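Local coordinates for protein profilin-2 (Acanthamoeba castellanii, PDB 2ACG) that binds monomeric actin and, depending on its concentration, restrains or promotes polymerization, and also binds the lipid PIP2, at residues Q18-G23 / A33-S38. Sequence-based numbering, arbitrary orientation.
Sequences QAAIIG and AGFAVS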
ATOM      1  N   GLN A  18       4.306  -3.924  -8.140  1.00 11.16           N
ATOM      2  CA  GLN A  18       2.853  -4.164  -8.120  1.00 10.41           C
ATOM      3  C   GLN A  18       2.220  -3.054  -7.296  1.00  9.57           C
ATOM      4  O   GLN A  18       2.887  -2.510  -6.398  1.00  9.30           O
ATOM      5  CB  GLN A  18       2.564  -5.534  -7.478  1.00 13.63           C
ATOM      6  CG  GLN A  18       3.084  -6.723  -8.277  1.00 15.17           C
ATOM      7  CD  GLN A  18       2.366  -6.804  -9.622  1.00 17.78           C
ATOM      8  OE1 GLN A  18       1.212  -6.384  -9.764  1.00 18.79           O
ATOM      9  NE2 GLN A  18       3.062  -7.323 -10.627  1.00 17.12           N
ATOM     10  N   ALA A  19       0.967  -2.740  -7.567  1.00  8.98           N
ATOM     11  CA  ALA A  19       0.318  -1.638  -6.827  1.00  7.76           C
ATOM     12  C   ALA A  19      -1.187  -1.743  -6.926  1.00  7.17           C
ATOM     13  O   ALA A  19      -1.689  -2.503  -7.746  1.00  6.91           O
ATOM     14  CB  ALA A  19       0.848  -0.310  -7.378  1.00  6.47           C
ATOM     15  N   ALA A  20      -1.849  -0.976  -6.079  1.00  7.28           N
ATOM     16  CA  ALA A  20      -3.320  -0.948  -6.017  1.00  8.10           C
ATOM     17  C   ALA A  20      -3.755   0.287  -5.231  1.00  8.34           C
ATOM     18  O   ALA A  20      -2.931   0.950  -4.588  1.00  8.50           O
ATOM     19  CB  ALA A  20      -3.802  -2.231  -5.344  1.00  8.04           C
ATOM     20  N   ILE A  21      -5.019   0.594  -5.326  1.00  8.35           N
ATOM     21  CA  ILE A  21      -5.694   1.699  -4.654  1.00  8.51           C
ATOM     22  C   ILE A  21      -6.982   1.055  -4.105  1.00  8.81           C
ATOM     23  O   ILE A  21      -7.825   0.655  -4.923  1.00  9.56           O
ATOM     24  CB  ILE A  21      -5.964   2.938  -5.545  1.00  8.44           C
ATOM     25  CG1 ILE A  21      -4.656   3.506  -6.174  1.00  8.80           C
ATOM     26  CG2 ILE A  21      -6.674   4.115  -4.785  1.00  8.55           C
ATOM     27  CD1 ILE A  21      -4.984   4.609  -7.237  1.00  8.61           C
ATOM     28  N   ILE A  22      -7.039   0.909  -2.815  1.00  8.64           N
ATOM     29  CA  ILE A  22      -8.174   0.310  -2.081  1.00  7.89           C
ATOM     30  C   ILE A  22      -9.055   1.423  -1.529  1.00  7.65           C
ATOM     31  O   ILE A  22      -8.601   2.580  -1.416  1.00  8.00           O
ATOM     32  CB  ILE A  22      -7.564  -0.567  -0.929  1.00  7.16           C
ATOM     33  CG1 ILE A  22      -7.864  -2.052  -1.138  1.00  6.33           C
ATOM     34  CG2 ILE A  22      -7.812  -0.094   0.508  1.00  7.18           C
ATOM     35  CD1 ILE A  22      -6.941  -2.665  -2.220  1.00  8.13           C
ATOM     36  N   GLY A  23     -10.270   1.088  -1.212  1.00  7.72           N
ATOM     37  CA  GLY A  23     -11.254   2.024  -0.595  1.00  7.51           C
ATOM     38  C   GLY A  23     -11.087   1.813   0.915  1.00  7.22           C
ATOM     39  O   GLY A  23     -10.502   0.803   1.303  1.00  5.43           O
ATOM     40  N   ALA A  33      -1.762  -5.612 -13.136  1.00  8.33           N
ATOM     41  CA  ALA A  33      -1.849  -6.917 -13.759  1.00  8.30           C
ATOM     42  C   ALA A  33      -1.726  -8.087 -12.820  1.00  8.60           C
ATOM     43  O   ALA A  33      -2.713  -8.866 -12.707  1.00 10.42           O
ATOM     44  CB  ALA A  33      -0.909  -7.018 -14.955  1.00  7.92           C
ATOM     45  N   GLY A  34      -0.619  -8.325 -12.159  1.00  8.40           N
ATOM     46  CA  GLY A  34      -0.474  -9.515 -11.298  1.00  7.26           C
ATOM     47  C   GLY A  34      -0.703  -9.290  -9.843  1.00  7.53           C
ATOM     48  O   GLY A  34      -0.040  -9.915  -8.975  1.00  8.49           O
ATOM     49  N   PHE A  35      -1.663  -8.443  -9.496  1.00  7.13           N
ATOM     50  CA  PHE A  35      -1.867  -8.186  -8.040  1.00  6.30           C
ATOM     51  C   PHE A  35      -3.348  -8.049  -7.755  1.00  5.84           C
ATOM     52  O   PHE A  35      -4.032  -7.390  -8.525  1.00  6.47           O
ATOM     53  CB  PHE A  35      -1.063  -6.953  -7.684  1.00  5.97           C
ATOM     54  CG  PHE A  35      -1.092  -6.439  -6.288  1.00  5.74           C
ATOM     55  CD1 PHE A  35      -0.281  -7.010  -5.312  1.00  4.45           C
ATOM     56  CD2 PHE A  35      -1.868  -5.322  -5.970  1.00  6.44           C
ATOM     57  CE1 PHE A  35      -0.260  -6.529  -4.023  1.00  4.94           C
ATOM     58  CE2 PHE A  35      -1.846  -4.811  -4.658  1.00  7.93           C
ATOM     59  CZ  PHE A  35      -1.032  -5.431  -3.683  1.00  5.65           C
ATOM     60  N   ALA A  36      -3.785  -8.621  -6.670  1.00  5.93           N
ATOM     61  CA  ALA A  36      -5.149  -8.597  -6.176  1.00  6.11           C
ATOM     62  C   ALA A  36      -5.084  -8.823  -4.659  1.00  6.48           C
ATOM     63  O   ALA A  36      -4.268  -9.633  -4.182  1.00  6.76           O
ATOM     64  CB  ALA A  36      -6.051  -9.644  -6.787  1.00  6.12           C
ATOM     65  N   VAL A  37      -5.953  -8.077  -3.998  1.00  5.99           N
ATOM     66  CA  VAL A  37      -6.082  -8.138  -2.525  1.00  4.55           C
ATOM     67  C   VAL A  37      -7.545  -8.473  -2.218  1.00  4.05           C
ATOM     68  O   VAL A  37      -8.468  -7.906  -2.854  1.00  3.78           O
ATOM     69  CB  VAL A  37      -5.497  -6.853  -1.931  1.00  2.80           C
ATOM     70  CG1 VAL A  37      -5.990  -5.607  -2.643  1.00  2.96           C
ATOM     71  CG2 VAL A  37      -5.813  -6.710  -0.437  1.00  2.92           C
ATOM     72  N   SER A  38      -7.736  -9.419  -1.327  1.00  3.39           N
ATOM     73  CA  SER A  38      -9.111  -9.850  -0.970  1.00  4.71           C
ATOM     74  C   SER A  38      -9.797  -8.783  -0.122  1.00  4.20           C
ATOM     75  O   SER A  38      -9.090  -8.087   0.617  1.00  5.93           O
ATOM     76  CB  SER A  38      -9.063 -11.152  -0.171  1.00  4.75           C
ATOM     77  OG  SER A  38      -7.896 -11.178   0.642  1.00  6.46           O
TER
HETATM   78  O   HOH W   1       2.084  -7.965 -13.638  1.00 18.91           O
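The loop 33-38 runs roughly alongside strand 18-23, the two directions 30° apart; the nearest alpha carbons across the contact, Q18 CA and F35 CA, are 6.2 Å apart, and no hydrogen bond joins the two segments directly. Alternation along the strand turns Q18, A20 and I22 toward the loop, while the extended loop answers with F35 and V37. With CG anti to its backbone N (chi1 179°), F35 carries its ring toward the strand, where A20 CB meets the CD2-CE2 edge nearly in plane, 3.3 Å from CE2. A methyl suits this place because it lets so large a ring lie close to the strand. The backbone also takes part: A19 O comes obliquely to within 3.3 Å of F35 CD2. The side chains of Q18 and F35 slide past each other in opposite directions; the bend at chi2 of Q18 folds its amide back beside F35, with OE1 3.1 Å from F35 CB and the amide plane tilted 29° from the ring. The same OE1 is hydrogen-bonded to S32 OG, and NE2 donates to a water at 3.2 Å that G34 N reaches more weakly; glutamine thus offers methylenes to the ring and an amide to this polar, partly exposed end. Farther along, the buried aliphatic side chains of I22 and V37 pair. I97 and V99 of strand 94-100 also touch F35. Here the loop between strand 28-31 and helix 39-48 crosses back over the central antiparallel sheet of the profilin fold, covering part of the face opposite the one where A19 and I21 pack against helix 2-7.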